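Local coordinates for glycosyl hydrolase, BNR repeat (Ralstonia eutropha, PDB 3B7F), which is a putative glycosyl hydrolase with BNR repeats, built as a seven-bladed beta-propeller, whose substrate is not established, at residues L79-D87 with T94-F102. Numbering follows the deposited sequence.
Sequences LGPTVFRSD and TEATRPPAF
Arg-85 and Thr-94 form the hydrogen-bonded pair of an antiparallel beta hairpin, the third and fourth strands of one propeller blade. Arg-85 N meets Thr-94 O at 2.8 Å with an N-H...O angle of 157°, and Thr-94 N returns a similar bond to Arg-85 O. A water also joins Arg-85 O to Thr-94 OG1. The arginine chain starts with CG between the backbone N and the carbonyl carbon (chi1 90°) and bends at chi3, which folds the guanidinium back over the outer strand. Thr-94 CB then lies over one guanidinium face, offset toward its rim, while Ala-96 CA sits at the edge in plane. Arg-85 NH2 comes within 2.8 Å of Glu-95 O, but the angle is too poor for the pair to count as a hydrogen bond. On the other sheet face, CE1 of Phe-84 rests 3.6 Å from Glu-95 CB, and Leu-79 CD1 reaches the same carbon; Phe-52 stacks on the Phe-84 ring. Beyond Glu-95 the pairing frays: Ala-96 N gives Val-83 O a weak bond, and one water bridges Pro-100 O and, weakly, Pro-81 O. With OG1 of Thr-82 anti to its own nitrogen, chi1 -168°, the hydroxyl faces the departing chain, 3.7 Å from Pro-99 CB.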
ATOM      1  N   LEU A  79      -4.890  22.270 -10.395  1.00 59.51           N
ATOM      2  CA  LEU A  79      -4.886  22.300  -8.910  1.00 58.32           C
ATOM      3  C   LEU A  79      -3.542  21.940  -8.217  1.00 57.50           C
ATOM      4  O   LEU A  79      -3.375  22.246  -7.017  1.00 58.75           O
ATOM      5  CB  LEU A  79      -6.007  21.387  -8.322  1.00 59.38           C
ATOM      6  CG  LEU A  79      -7.495  21.801  -8.406  1.00 63.84           C
ATOM      7  CD1 LEU A  79      -8.393  20.753  -7.733  1.00 60.18           C
ATOM      8  CD2 LEU A  79      -7.770  23.196  -7.803  1.00 58.58           C
ATOM      9  N   GLY A  80      -2.592  21.334  -8.951  1.00 54.11           N
ATOM     10  CA  GLY A  80      -1.345  20.808  -8.354  1.00 50.14           C
ATOM     11  C   GLY A  80      -1.717  19.529  -7.587  1.00 45.87           C
ATOM     12  O   GLY A  80      -2.749  18.930  -7.885  1.00 44.69           O
ATOM     13  N   PRO A  81      -0.900  19.096  -6.601  1.00 41.33           N
ATOM     14  CA  PRO A  81      -1.244  17.890  -5.843  1.00 40.41           C
ATOM     15  C   PRO A  81      -2.353  18.163  -4.836  1.00 34.29           C
ATOM     16  O   PRO A  81      -2.301  19.176  -4.161  1.00 34.35           O
ATOM     17  CB  PRO A  81       0.063  17.534  -5.140  1.00 39.66           C
ATOM     18  CG  PRO A  81       0.759  18.820  -4.983  1.00 41.73           C
ATOM     19  CD  PRO A  81       0.373  19.676  -6.148  1.00 39.81           C
ATOM     20  N   THR A  82      -3.342  17.272  -4.756  1.00 30.41           N
ATOM     21  CA  THR A  82      -4.474  17.414  -3.845  1.00 28.90           C
ATOM     22  C   THR A  82      -5.088  16.078  -3.448  1.00 30.36           C
ATOM     23  O   THR A  82      -4.629  15.006  -3.873  1.00 29.60           O
ATOM     24  CB  THR A  82      -5.604  18.316  -4.484  1.00 32.04           C
ATOM     25  OG1 THR A  82      -6.571  18.665  -3.491  1.00 38.98           O
ATOM     26  CG2 THR A  82      -6.319  17.637  -5.662  1.00 26.70           C
ATOM     27  N   VAL A  83      -6.118  16.165  -2.601  1.00 29.74           N
ATOM     28  CA  VAL A  83      -6.950  15.046  -2.203  1.00 28.53           C
ATOM     29  C   VAL A  83      -8.403  15.411  -2.529  1.00 29.18           C
ATOM     30  O   VAL A  83      -8.895  16.468  -2.116  1.00 28.69           O
ATOM     31  CB  VAL A  83      -6.820  14.702  -0.697  1.00 27.17           C
ATOM     32  CG1 VAL A  83      -7.685  13.501  -0.360  1.00 29.85           C
ATOM     33  CG2 VAL A  83      -5.362  14.414  -0.313  1.00 21.52           C
ATOM     34  N   PHE A  84      -9.069  14.570  -3.309  1.00 29.08           N
ATOM     35  CA  PHE A  84     -10.505  14.737  -3.568  1.00 30.72           C
ATOM     36  C   PHE A  84     -11.261  13.887  -2.548  1.00 30.94           C
ATOM     37  O   PHE A  84     -10.771  12.825  -2.152  1.00 30.79           O
ATOM     38  CB  PHE A  84     -10.901  14.313  -4.977  1.00 31.78           C
ATOM     39  CG  PHE A  84     -10.342  15.191  -6.062  1.00 33.39           C
ATOM     40  CD1 PHE A  84     -10.982  16.379  -6.398  1.00 27.89           C
ATOM     41  CD2 PHE A  84      -9.188  14.814  -6.765  1.00 30.16           C
ATOM     42  CE1 PHE A  84     -10.482  17.193  -7.418  1.00 32.33           C
ATOM     43  CE2 PHE A  84      -8.685  15.614  -7.772  1.00 33.22           C
ATOM     44  CZ  PHE A  84      -9.327  16.818  -8.099  1.00 33.45           C
ATOM     45  N   ARG A  85     -12.420  14.367  -2.102  1.00 31.38           N
ATOM     46  CA  ARG A  85     -13.238  13.644  -1.135  1.00 34.06           C
ATOM     47  C   ARG A  85     -14.632  13.426  -1.705  1.00 31.17           C
ATOM     48  O   ARG A  85     -15.140  14.250  -2.460  1.00 30.17           O
ATOM     49  CB  ARG A  85     -13.318  14.400   0.210  1.00 34.76           C
ATOM     50  CG  ARG A  85     -14.467  15.415   0.371  1.00 43.68           C
ATOM     51  CD  ARG A  85     -14.291  16.357   1.588  1.00 39.90           C
ATOM     52  NE  ARG A  85     -13.452  17.459   1.161  1.00 48.86           N
ATOM     53  CZ  ARG A  85     -13.833  18.703   0.852  1.00 49.34           C
ATOM     54  NH1 ARG A  85     -15.087  19.154   0.995  1.00 50.15           N
ATOM     55  NH2 ARG A  85     -12.896  19.546   0.430  1.00 49.80           N
ATOM     56  N   SER A  86     -15.241  12.319  -1.313  1.00 30.98           N
ATOM     57  CA  SER A  86     -16.613  11.995  -1.671  1.00 30.80           C
ATOM     58  C   SER A  86     -17.325  11.551  -0.417  1.00 31.36           C
ATOM     59  O   SER A  86     -16.724  10.833   0.378  1.00 31.04           O
ATOM     60  CB  SER A  86     -16.664  10.858  -2.663  1.00 29.98           C
ATOM     61  OG  SER A  86     -17.999  10.578  -2.989  1.00 32.50           O
ATOM     62  N   ASP A  87     -18.570  11.995  -0.223  1.00 32.03           N
ATOM     63  CA  ASP A  87     -19.397  11.548   0.927  1.00 33.99           C
ATOM     64  C   ASP A  87     -20.651  10.771   0.476  1.00 33.74           C
ATOM     65  O   ASP A  87     -21.548  10.541   1.268  1.00 33.20           O
ATOM     66  CB  ASP A  87     -19.744  12.711   1.874  1.00 35.49           C
ATOM     67  CG  ASP A  87     -20.631  13.777   1.236  1.00 35.34           C
ATOM     68  OD1 ASP A  87     -20.955  13.701   0.028  1.00 42.06           O
ATOM     69  OD2 ASP A  87     -20.999  14.715   1.968  1.00 41.50           O
ATOM     70  N   THR A  94     -14.923  16.419  -4.352  1.00 33.16           N
ATOM     71  CA  THR A  94     -14.580  17.814  -4.061  1.00 32.23           C
ATOM     72  C   THR A  94     -13.118  17.874  -3.666  1.00 32.06           C
ATOM     73  O   THR A  94     -12.669  17.090  -2.837  1.00 29.86           O
ATOM     74  CB  THR A  94     -15.445  18.415  -2.936  1.00 30.70           C
ATOM     75  OG1 THR A  94     -16.825  18.222  -3.243  1.00 30.09           O
ATOM     76  CG2 THR A  94     -15.179  19.915  -2.783  1.00 33.03           C
ATOM     77  N   GLU A  95     -12.383  18.786  -4.291  1.00 33.70           N
ATOM     78  CA  GLU A  95     -10.970  19.009  -3.974  1.00 36.66           C
ATOM     79  C   GLU A  95     -10.814  19.559  -2.550  1.00 35.27           C
ATOM     80  O   GLU A  95     -11.717  20.226  -2.047  1.00 34.56           O
ATOM     81  CB  GLU A  95     -10.264  19.925  -5.024  1.00 37.68           C
ATOM     82  CG  GLU A  95     -10.620  21.442  -5.072  1.00 50.08           C
ATOM     83  CD  GLU A  95     -12.056  21.771  -5.511  1.00 61.59           C
ATOM     84  OE1 GLU A  95     -12.738  20.900  -6.123  1.00 63.41           O
ATOM     85  OE2 GLU A  95     -12.504  22.913  -5.225  1.00 70.71           O
ATOM     86  N   ALA A  96      -9.670  19.255  -1.925  1.00 34.22           N
ATOM     87  CA  ALA A  96      -9.326  19.721  -0.568  1.00 33.54           C
ATOM     88  C   ALA A  96      -9.356  21.238  -0.489  1.00 31.60           C
ATOM     89  O   ALA A  96      -8.920  21.902  -1.431  1.00 30.21           O
ATOM     90  CB  ALA A  96      -7.930  19.210  -0.134  1.00 29.50           C
ATOM     91  N   THR A  97      -9.884  21.784   0.608  1.00 32.63           N
ATOM     92  CA  THR A  97      -9.852  23.234   0.804  1.00 33.75           C
ATOM     93  C   THR A  97      -8.384  23.555   1.135  1.00 35.79           C
ATOM     94  O   THR A  97      -7.831  24.528   0.589  1.00 37.65           O
ATOM     95  CB  THR A  97     -10.892  23.754   1.826  1.00 34.04           C
ATOM     96  OG1 THR A  97     -10.664  23.195   3.119  1.00 42.90           O
ATOM     97  CG2 THR A  97     -12.280  23.390   1.372  1.00 31.97           C
ATOM     98  N   ARG A  98      -7.743  22.699   1.949  1.00 35.42           N
ATOM     99  CA  ARG A  98      -6.315  22.819   2.273  1.00 35.20           C
ATOM    100  C   ARG A  98      -5.614  21.457   2.060  1.00 34.58           C
ATOM    101  O   ARG A  98      -5.551  20.639   2.979  1.00 32.34           O
ATOM    102  CB  ARG A  98      -6.120  23.309   3.708  1.00 35.22           C
ATOM    103  CG  ARG A  98      -4.652  23.501   4.121  1.00 35.73           C
ATOM    104  CD  ARG A  98      -4.519  23.749   5.620  1.00 40.70           C
ATOM    105  NE  ARG A  98      -3.109  23.677   6.031  1.00 46.72           N
ATOM    106  CZ  ARG A  98      -2.657  23.680   7.292  1.00 48.52           C
ATOM    107  NH1 ARG A  98      -3.490  23.732   8.340  1.00 49.47           N
ATOM    108  NH2 ARG A  98      -1.341  23.604   7.510  1.00 47.14           N
ATOM    109  N   PRO A  99      -5.065  21.213   0.851  1.00 34.23           N
ATOM    110  CA  PRO A  99      -4.367  19.940   0.669  1.00 34.95           C
ATOM    111  C   PRO A  99      -2.996  19.930   1.363  1.00 34.90           C
ATOM    112  O   PRO A  99      -2.536  20.977   1.789  1.00 33.54           O
ATOM    113  CB  PRO A  99      -4.211  19.855  -0.848  1.00 36.09           C
ATOM    114  CG  PRO A  99      -4.122  21.280  -1.287  1.00 33.88           C
ATOM    115  CD  PRO A  99      -5.069  22.009  -0.394  1.00 34.16           C
ATOM    116  N   PRO A 100      -2.364  18.744   1.506  1.00 36.40           N
ATOM    117  CA  PRO A 100      -1.030  18.656   2.092  1.00 35.38           C
ATOM    118  C   PRO A 100       0.017  19.598   1.460  1.00 34.16           C
ATOM    119  O   PRO A 100       0.191  19.619   0.242  1.00 34.14           O
ATOM    120  CB  PRO A 100      -0.653  17.188   1.835  1.00 35.71           C
ATOM    121  CG  PRO A 100      -1.931  16.481   1.906  1.00 35.86           C
ATOM    122  CD  PRO A 100      -2.876  17.393   1.177  1.00 35.51           C
ATOM    123  N   ALA A 101       0.674  20.384   2.305  1.00 33.17           N
ATOM    124  CA  ALA A 101       1.701  21.333   1.877  1.00 31.96           C
ATOM    125  C   ALA A 101       2.628  21.518   3.031  1.00 32.63           C
ATOM    126  O   ALA A 101       2.163  21.672   4.155  1.00 33.94           O
ATOM    127  CB  ALA A 101       1.093  22.669   1.494  1.00 29.76           C
ATOM    128  N   PHE A 102       3.936  21.480   2.778  1.00 34.89           N
ATOM    129  CA  PHE A 102       4.925  21.707   3.823  1.00 34.49           C
ATOM    130  C   PHE A 102       4.857  23.173   4.282  1.00 35.39           C
ATOM    131  O   PHE A 102       4.492  24.068   3.504  1.00 35.38           O
ATOM    132  CB  PHE A 102       6.351  21.413   3.329  1.00 33.82           C
ATOM    133  CG  PHE A 102       6.614  19.968   2.975  1.00 34.38           C
ATOM    134  CD1 PHE A 102       6.808  19.019   3.968  1.00 34.01           C
ATOM    135  CD2 PHE A 102       6.732  19.570   1.653  1.00 33.58           C
ATOM    136  CE1 PHE A 102       7.079  17.680   3.645  1.00 35.84           C
ATOM    137  CE2 PHE A 102       7.019  18.242   1.330  1.00 38.12           C
ATOM    138  CZ  PHE A 102       7.187  17.300   2.332  1.00 27.35           C
TER
HETATM  139  O   HOH W   1      -1.210  18.102  -1.681  1.00 39.24           O
HETATM  140  O   HOH W   2      -7.097  21.406  -4.322  1.00 48.99           O
HETATM  141  O   HOH W   3     -17.955  15.457  -2.393  1.00 51.55           O